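Cytosol aminopeptidase (Staphylococcus aureus subsp. aureus, PDB 3KZW) probably acts as a metal-dependent leucyl aminopeptidase of the cytosol aminopeptidase family, removing amino acids from the N termini of peptides. Local coordinates at residues K104-Q109 and F137-D142; G248-V253 and V332-E337; G291-T296 and M345-V350. One frame throughout, in Å; residues are numbered along the deposited sequence.

In the fold
From the N terminus, interaction 1 closes first: it brings 137-142 back to 104-109 within the N-terminal domain, with most of helix 108-124 and strand 129-133 between them. Interactions 2 and 3 follow in the catalytic domain, their centres about 46 and 52 Å from that of interaction 1 and across the chain's centre from it. These two cross: 291-296 lies inside the loop that runs from 248-253 to 332-337, whereas 345-350 lies beyond it. Their centres are about 15 Å apart, and M345 packs on A252 and V253. Interaction 2 fixes a helix to the central sheet; interaction 3 joins two loops beside another subunit.

Interaction 1: K104-Q109 and F137-D142; sequences KTRSYQ and FISKYD
R106 reaches across to F137 and D142 with its guanidinium edge-on, while K104 lies against the ring of Y141, so the two residues make separate contacts. For R106 the evidence is directional. CG stands anti to the backbone N (chi1 -167°), and a single bend at chi3 turns the otherwise extended chain so that both terminal nitrogens face the carbonyl of F137. NH2 donates to F137 O at 2.8 Å, almost in line with the C=O bond, and NH1 donates to the same F137 O at 3.2 Å with a more bent geometry. This end-on grip by two nitrogens fixes the rotation of the group. R106 NH2 also forms a salt bridge with D142 OD2, which it meets from above the carboxylate plane; the two flat groups are turned 27° from each other. The carboxylate is also held from within its own segment, since S139 N donates to D142 OD1 at 3.1 Å. S139 OG accepts from Y141 N, an ST turn. For K104 and Y141, K104 CA sits over the centre of one ring face, 4.2 Å from the centroid, a CH-pi arrangement, and K104 NZ donates to Y141 OH at 2.8 Å. This structural packing in the N-terminal domain ties the loop between strand 91-101 and helix 108-124 to that between strand 129-133 and helix 144-157; V147, I114 and L100 of the flanking elements touch R106, and W115 stacks on F137.

Interaction 2: G248-V253 and V332-E337; sequences GLLQAV and VLACAE
L250 and V253, one helical turn apart, rest on the small side chains of A334 and A336. The touching branch of L250 is CD1: it comes within 4.0 Å of A336 CB and 4.2 Å of A334 CB, and lies 3.7 Å from the backbone C335 O between them. With CG anti to the backbone N (chi1 178°), the leucine extends from the helix to the strand, so that one methyl spans the alternate residues A334 and A336 on the same strand face. V253 adds a second point through CG1, 4.2 Å from A336 CB. The side-chain contacts are thus apolar, and, consistent with the small alanine side chains, the short helix and strand axes come to 8.3 Å and run nearly parallel, 25° apart. This is helix-on-sheet packing in the alpha/beta catalytic domain, in which strand 328-338 is an inner strand of the large mixed sheet, paired in parallel with 278-285 and antiparallel with 262-269. Further out, V371 of helix 368-380 touches L250, V253 and A334, and L263 and L242 also pack on L250. The helix start is held by D374 OD2, which accepts from L250 N and more weakly from L249 N. At the far end a water donates to V253 O at 2.8 Å and lies close to E337 O, but has more acceptors in reach than protons to give. E337 directs its carboxylate to S257 OG.

Interaction 3: G291-T296 and M345-V350; sequences GYSIKT and MKPDDV
Y292 and K346 mark the nearest backbone approach, their CA atoms 6.1 Å apart, where an inverse gamma turn centred on S293 faces a type II beta turn running from K346 to D349 and closed by D349 N donating to K346 O at 3.1 Å. Between the two loops the side chains meet by packing. The Y292 ring presents an edge, not a face, to the backbone of the other loop: CD2 lies 3.5 Å from M345 O, close to the ring plane, and Y292 CB sits 4.4 Å from P347 CD. S293 OG approaches the same proline at its CG, 3.9 Å away. K346 turns the end of its side chain from the contact and towards D349, forming a salt bridge in which NZ meets the syn lone pair of D349 OD1 at 3.0 Å; K346 N adds a hydrogen bond to D349 OD2 at 2.9 Å. Backbone and side chain of the lysine are therefore both tied to one carboxylate, which probably helps hold the turn. Outside the two segments, Y292 OH is hydrogen-bonded to N341 O of its own chain and takes a hydrogen bond from I340 N of the third subunit, while the D348 carboxylate accepts hydrogen bonds from T302 N and K304 N of the third subunit. These are two loops of one chain, packed together at a subunit interface of the six-chain assembly; K295 pairs with D288 and D365, whose counterparts in relatives are probably metal ligands, so 291-296 probably borders the two-metal site of the aminopeptidase fold.

Interaction 1: K104-Q109 and F137-D142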
# COMPACT_ATOMS: atom_id res chain seq x y z
N LYS A 104 -43.65 -30.39 4.30
CA LYS A 104 -43.73 -30.43 2.84
C LYS A 104 -42.46 -29.87 2.21
O LYS A 104 -41.95 -30.42 1.24
CB LYS A 104 -44.95 -29.64 2.33
CG LYS A 104 -46.30 -30.12 2.84
CD LYS A 104 -47.42 -29.24 2.28
CE LYS A 104 -48.72 -29.40 3.05
NZ LYS A 104 -49.40 -30.71 2.80
N THR A 105 -41.97 -28.76 2.77
CA THR A 105 -40.83 -28.04 2.22
C THR A 105 -39.57 -28.18 3.09
O THR A 105 -38.88 -27.19 3.36
CB THR A 105 -41.15 -26.54 2.00
OG1 THR A 105 -41.59 -25.96 3.24
CG2 THR A 105 -42.24 -26.37 0.94
N ARG A 106 -39.29 -29.41 3.51
CA ARG A 106 -38.13 -29.68 4.36
C ARG A 106 -36.96 -30.26 3.56
O ARG A 106 -37.00 -31.42 3.14
CB ARG A 106 -38.51 -30.60 5.52
CG ARG A 106 -37.45 -30.69 6.62
CD ARG A 106 -37.95 -31.47 7.83
NE ARG A 106 -38.13 -32.90 7.55
CZ ARG A 106 -38.29 -33.84 8.47
NH1 ARG A 106 -38.27 -33.53 9.76
NH2 ARG A 106 -38.44 -35.10 8.11
N SER A 107 -35.94 -29.44 3.36
CA SER A 107 -34.76 -29.82 2.58
C SER A 107 -33.78 -30.65 3.40
O SER A 107 -33.95 -30.83 4.61
CB SER A 107 -34.06 -28.57 2.04
OG SER A 107 -33.65 -27.72 3.10
N TYR A 108 -32.75 -31.17 2.73
CA TYR A 108 -31.67 -31.90 3.40
C TYR A 108 -30.85 -30.98 4.30
O TYR A 108 -30.38 -31.40 5.36
CB TYR A 108 -30.76 -32.59 2.37
CG TYR A 108 -29.61 -33.37 2.97
CD1 TYR A 108 -29.82 -34.61 3.57
CD2 TYR A 108 -28.31 -32.87 2.93
CE1 TYR A 108 -28.76 -35.33 4.12
CE2 TYR A 108 -27.24 -33.58 3.47
CZ TYR A 108 -27.48 -34.81 4.07
OH TYR A 108 -26.42 -35.51 4.61
N GLN A 109 -30.70 -29.73 3.88
CA GLN A 109 -30.05 -28.70 4.69
C GLN A 109 -30.80 -28.50 6.01
O GLN A 109 -30.18 -28.41 7.07
CB GLN A 109 -29.96 -27.38 3.92
CG GLN A 109 -29.16 -26.29 4.62
CD GLN A 109 -29.28 -24.94 3.93
OE1 GLN A 109 -28.31 -24.42 3.38
NE2 GLN A 109 -30.48 -24.36 3.95
N PHE A 137 -39.85 -37.30 13.83
CA PHE A 137 -38.88 -36.75 12.88
C PHE A 137 -39.10 -37.25 11.46
O PHE A 137 -38.64 -36.63 10.50
CB PHE A 137 -37.45 -37.08 13.33
CG PHE A 137 -37.00 -36.29 14.53
CD1 PHE A 137 -37.32 -36.71 15.82
CD2 PHE A 137 -36.24 -35.14 14.37
CE1 PHE A 137 -36.90 -35.98 16.92
CE2 PHE A 137 -35.82 -34.41 15.47
CZ PHE A 137 -36.15 -34.83 16.75
N ILE A 138 -39.80 -38.38 11.33
CA ILE A 138 -40.05 -39.02 10.05
C ILE A 138 -41.43 -38.66 9.53
O ILE A 138 -42.43 -38.83 10.24
CB ILE A 138 -39.91 -40.56 10.16
CG1 ILE A 138 -38.55 -40.93 10.74
CG2 ILE A 138 -40.14 -41.23 8.79
CD1 ILE A 138 -38.53 -42.27 11.47
N SER A 139 -41.49 -38.16 8.31
CA SER A 139 -42.75 -37.78 7.71
C SER A 139 -43.08 -38.65 6.51
O SER A 139 -42.24 -39.42 6.04
CB SER A 139 -42.74 -36.30 7.30
OG SER A 139 -41.93 -36.10 6.15
N LYS A 140 -44.31 -38.50 6.03
CA LYS A 140 -44.78 -39.13 4.80
C LYS A 140 -43.99 -38.63 3.58
O LYS A 140 -43.95 -39.30 2.55
CB LYS A 140 -46.28 -38.84 4.63
CG LYS A 140 -46.65 -37.36 4.84
CD LYS A 140 -48.16 -37.10 4.82
CE LYS A 140 -48.79 -37.26 6.19
NZ LYS A 140 -50.08 -36.51 6.29
N TYR A 141 -43.36 -37.46 3.72
CA TYR A 141 -42.73 -36.76 2.60
C TYR A 141 -41.30 -37.19 2.29
O TYR A 141 -40.88 -37.19 1.13
CB TYR A 141 -42.78 -35.24 2.81
CG TYR A 141 -44.18 -34.70 2.85
CD1 TYR A 141 -44.95 -34.62 1.68
CD2 TYR A 141 -44.76 -34.27 4.04
CE1 TYR A 141 -46.25 -34.13 1.70
CE2 TYR A 141 -46.06 -33.78 4.07
CZ TYR A 141 -46.80 -33.72 2.90
OH TYR A 141 -48.09 -33.23 2.93
N ASP A 142 -40.55 -37.56 3.32
CA ASP A 142 -39.15 -37.92 3.15
C ASP A 142 -38.90 -39.42 3.29
O ASP A 142 -39.63 -40.12 4.00
CB ASP A 142 -38.25 -37.13 4.10
CG ASP A 142 -38.94 -36.82 5.42
OD1 ASP A 142 -39.32 -37.76 6.15
OD2 ASP A 142 -39.10 -35.61 5.72

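Interaction 2: G248-V253 and V332-E337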
# COMPACT_ATOMS: atom_id res chain seq x y z
N GLY A 248 10.97 -33.84 -8.94
CA GLY A 248 11.67 -32.55 -8.93
C GLY A 248 10.91 -31.37 -8.36
O GLY A 248 11.49 -30.55 -7.65
N LEU A 249 9.62 -31.28 -8.68
CA LEU A 249 8.79 -30.17 -8.22
C LEU A 249 8.48 -30.26 -6.73
O LEU A 249 8.54 -29.25 -6.02
CB LEU A 249 7.49 -30.07 -9.03
CG LEU A 249 7.60 -29.84 -10.55
CD1 LEU A 249 6.21 -29.70 -11.15
CD2 LEU A 249 8.44 -28.62 -10.89
N LEU A 250 8.16 -31.46 -6.26
CA LEU A 250 7.92 -31.71 -4.83
C LEU A 250 9.19 -31.45 -4.01
O LEU A 250 9.12 -30.93 -2.90
CB LEU A 250 7.39 -33.13 -4.60
CG LEU A 250 7.11 -33.63 -3.18
CD1 LEU A 250 6.17 -32.71 -2.41
CD2 LEU A 250 6.56 -35.04 -3.22
N GLN A 251 10.34 -31.83 -4.58
CA GLN A 251 11.65 -31.55 -3.98
C GLN A 251 11.88 -30.05 -3.86
O GLN A 251 12.27 -29.56 -2.80
CB GLN A 251 12.76 -32.20 -4.80
CG GLN A 251 14.17 -31.85 -4.34
CD GLN A 251 15.23 -32.16 -5.38
OE1 GLN A 251 14.95 -32.26 -6.57
NE2 GLN A 251 16.47 -32.30 -4.92
N ALA A 252 11.63 -29.34 -4.96
CA ALA A 252 11.83 -27.89 -5.03
C ALA A 252 11.04 -27.12 -3.98
O ALA A 252 11.56 -26.19 -3.36
CB ALA A 252 11.49 -27.39 -6.43
N VAL A 253 9.78 -27.51 -3.79
CA VAL A 253 8.88 -26.84 -2.85
C VAL A 253 9.28 -27.08 -1.40
O VAL A 253 9.25 -26.16 -0.58
CB VAL A 253 7.41 -27.26 -3.09
CG1 VAL A 253 6.49 -26.70 -2.01
CG2 VAL A 253 6.94 -26.81 -4.46
N VAL A 332 -3.05 -40.33 -3.60
CA VAL A 332 -1.69 -39.79 -3.65
C VAL A 332 -1.64 -38.45 -2.94
O VAL A 332 -2.38 -37.53 -3.29
CB VAL A 332 -1.17 -39.65 -5.11
CG1 VAL A 332 0.28 -39.17 -5.13
CG2 VAL A 332 -1.31 -40.96 -5.87
N LEU A 333 -0.77 -38.35 -1.94
CA LEU A 333 -0.62 -37.12 -1.16
C LEU A 333 0.79 -36.56 -1.32
O LEU A 333 1.78 -37.23 -1.03
CB LEU A 333 -0.93 -37.37 0.32
CG LEU A 333 -2.19 -38.17 0.67
CD1 LEU A 333 -2.25 -38.40 2.17
CD2 LEU A 333 -3.46 -37.47 0.19
N ALA A 334 0.86 -35.32 -1.80
CA ALA A 334 2.13 -34.61 -1.92
C ALA A 334 2.30 -33.70 -0.72
O ALA A 334 1.65 -32.65 -0.62
CB ALA A 334 2.17 -33.80 -3.21
N CYS A 335 3.16 -34.11 0.21
CA CYS A 335 3.35 -33.40 1.47
C CYS A 335 4.68 -32.66 1.51
O CYS A 335 5.72 -33.23 1.23
CB CYS A 335 3.26 -34.37 2.64
SG CYS A 335 1.79 -35.41 2.63
N ALA A 336 4.62 -31.37 1.88
CA ALA A 336 5.81 -30.52 1.97
C ALA A 336 5.52 -29.31 2.86
O ALA A 336 4.37 -29.03 3.18
CB ALA A 336 6.24 -30.05 0.59
N GLU A 337 6.59 -28.62 3.26
CA GLU A 337 6.48 -27.39 4.04
C GLU A 337 7.19 -26.27 3.29
O GLU A 337 8.41 -26.33 3.08
CB GLU A 337 7.07 -27.60 5.44
CG GLU A 337 6.58 -26.62 6.49
CD GLU A 337 7.25 -26.83 7.85
OE1 GLU A 337 6.55 -27.19 8.81
OE2 GLU A 337 8.48 -26.63 7.95
O HOH W 1 10.36 -25.42 1.84

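Interaction 3: G291-T296 and M345-V350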
# COMPACT_ATOMS: atom_id res chain seq x y z
N GLY A 291 7.20 -18.94 0.74
CA GLY A 291 8.59 -18.98 0.31
C GLY A 291 9.14 -17.57 0.18
O GLY A 291 8.71 -16.67 0.90
N TYR A 292 10.07 -17.38 -0.74
CA TYR A 292 10.64 -16.05 -0.97
C TYR A 292 9.62 -15.04 -1.48
O TYR A 292 9.78 -13.84 -1.30
CB TYR A 292 11.87 -16.12 -1.89
CG TYR A 292 13.16 -16.36 -1.13
CD1 TYR A 292 13.84 -15.30 -0.52
CD2 TYR A 292 13.70 -17.64 -1.01
CE1 TYR A 292 15.02 -15.51 0.19
CE2 TYR A 292 14.89 -17.86 -0.31
CZ TYR A 292 15.54 -16.79 0.28
OH TYR A 292 16.71 -17.00 0.98
N SER A 293 8.55 -15.54 -2.11
CA SER A 293 7.37 -14.73 -2.39
C SER A 293 6.50 -14.72 -1.13
O SER A 293 5.38 -15.24 -1.11
CB SER A 293 6.61 -15.27 -3.59
OG SER A 293 7.47 -15.41 -4.71
N ILE A 294 7.04 -14.10 -0.08
CA ILE A 294 6.49 -14.16 1.28
C ILE A 294 5.09 -13.55 1.41
O ILE A 294 4.77 -12.56 0.76
CB ILE A 294 7.50 -13.54 2.30
CG1 ILE A 294 7.11 -13.87 3.75
CG2 ILE A 294 7.67 -12.02 2.07
CD1 ILE A 294 8.22 -13.69 4.75
N LYS A 295 4.26 -14.18 2.24
CA LYS A 295 2.92 -13.69 2.55
C LYS A 295 2.97 -12.51 3.52
O LYS A 295 3.96 -12.32 4.23
CB LYS A 295 2.08 -14.81 3.15
CG LYS A 295 1.64 -15.88 2.17
CD LYS A 295 1.24 -17.14 2.91
CE LYS A 295 0.10 -17.86 2.21
NZ LYS A 295 0.50 -18.49 0.93
N THR A 296 1.89 -11.73 3.55
CA THR A 296 1.74 -10.65 4.53
C THR A 296 1.42 -11.22 5.91
O THR A 296 1.20 -12.43 6.06
CB THR A 296 0.65 -9.63 4.10
OG1 THR A 296 -0.62 -10.29 4.00
CG2 THR A 296 1.00 -8.98 2.76
N MET A 345 13.58 -22.55 -2.83
CA MET A 345 13.25 -22.14 -4.19
C MET A 345 13.02 -20.63 -4.32
O MET A 345 12.55 -19.97 -3.39
CB MET A 345 12.05 -22.93 -4.75
CG MET A 345 10.73 -22.73 -4.02
SD MET A 345 9.35 -23.48 -4.92
CE MET A 345 7.98 -23.11 -3.83
N LYS A 346 13.37 -20.09 -5.49
CA LYS A 346 13.31 -18.65 -5.75
C LYS A 346 12.65 -18.42 -7.10
O LYS A 346 12.70 -19.29 -7.97
CB LYS A 346 14.73 -18.05 -5.80
CG LYS A 346 15.74 -18.69 -4.85
CD LYS A 346 17.17 -18.24 -5.14
CE LYS A 346 17.76 -18.88 -6.40
NZ LYS A 346 17.99 -20.34 -6.25
N PRO A 347 12.02 -17.24 -7.29
CA PRO A 347 11.58 -16.85 -8.63
C PRO A 347 12.74 -16.86 -9.62
O PRO A 347 13.82 -16.38 -9.29
CB PRO A 347 11.07 -15.43 -8.43
CG PRO A 347 10.59 -15.42 -7.02
CD PRO A 347 11.54 -16.30 -6.27
N ASP A 348 12.51 -17.41 -10.82
CA ASP A 348 13.53 -17.60 -11.87
C ASP A 348 14.13 -19.01 -11.90
O ASP A 348 14.74 -19.41 -12.89
CB ASP A 348 14.65 -16.56 -11.83
CG ASP A 348 14.18 -15.16 -12.20
OD1 ASP A 348 13.14 -15.03 -12.88
OD2 ASP A 348 14.86 -14.20 -11.80
N ASP A 349 13.97 -19.75 -10.80
CA ASP A 349 14.44 -21.14 -10.72
C ASP A 349 13.75 -22.02 -11.76
O ASP A 349 12.55 -21.89 -12.00
CB ASP A 349 14.19 -21.71 -9.33
CG ASP A 349 15.29 -21.37 -8.33
OD1 ASP A 349 16.30 -20.74 -8.72
OD2 ASP A 349 15.15 -21.74 -7.15
N VAL A 350 14.53 -22.91 -12.38
CA VAL A 350 13.99 -23.88 -13.32
C VAL A 350 14.23 -25.30 -12.80
O VAL A 350 15.36 -25.66 -12.47
CB VAL A 350 14.59 -23.71 -14.75
CG1 VAL A 350 14.07 -24.77 -15.70
CG2 VAL A 350 14.28 -22.32 -15.30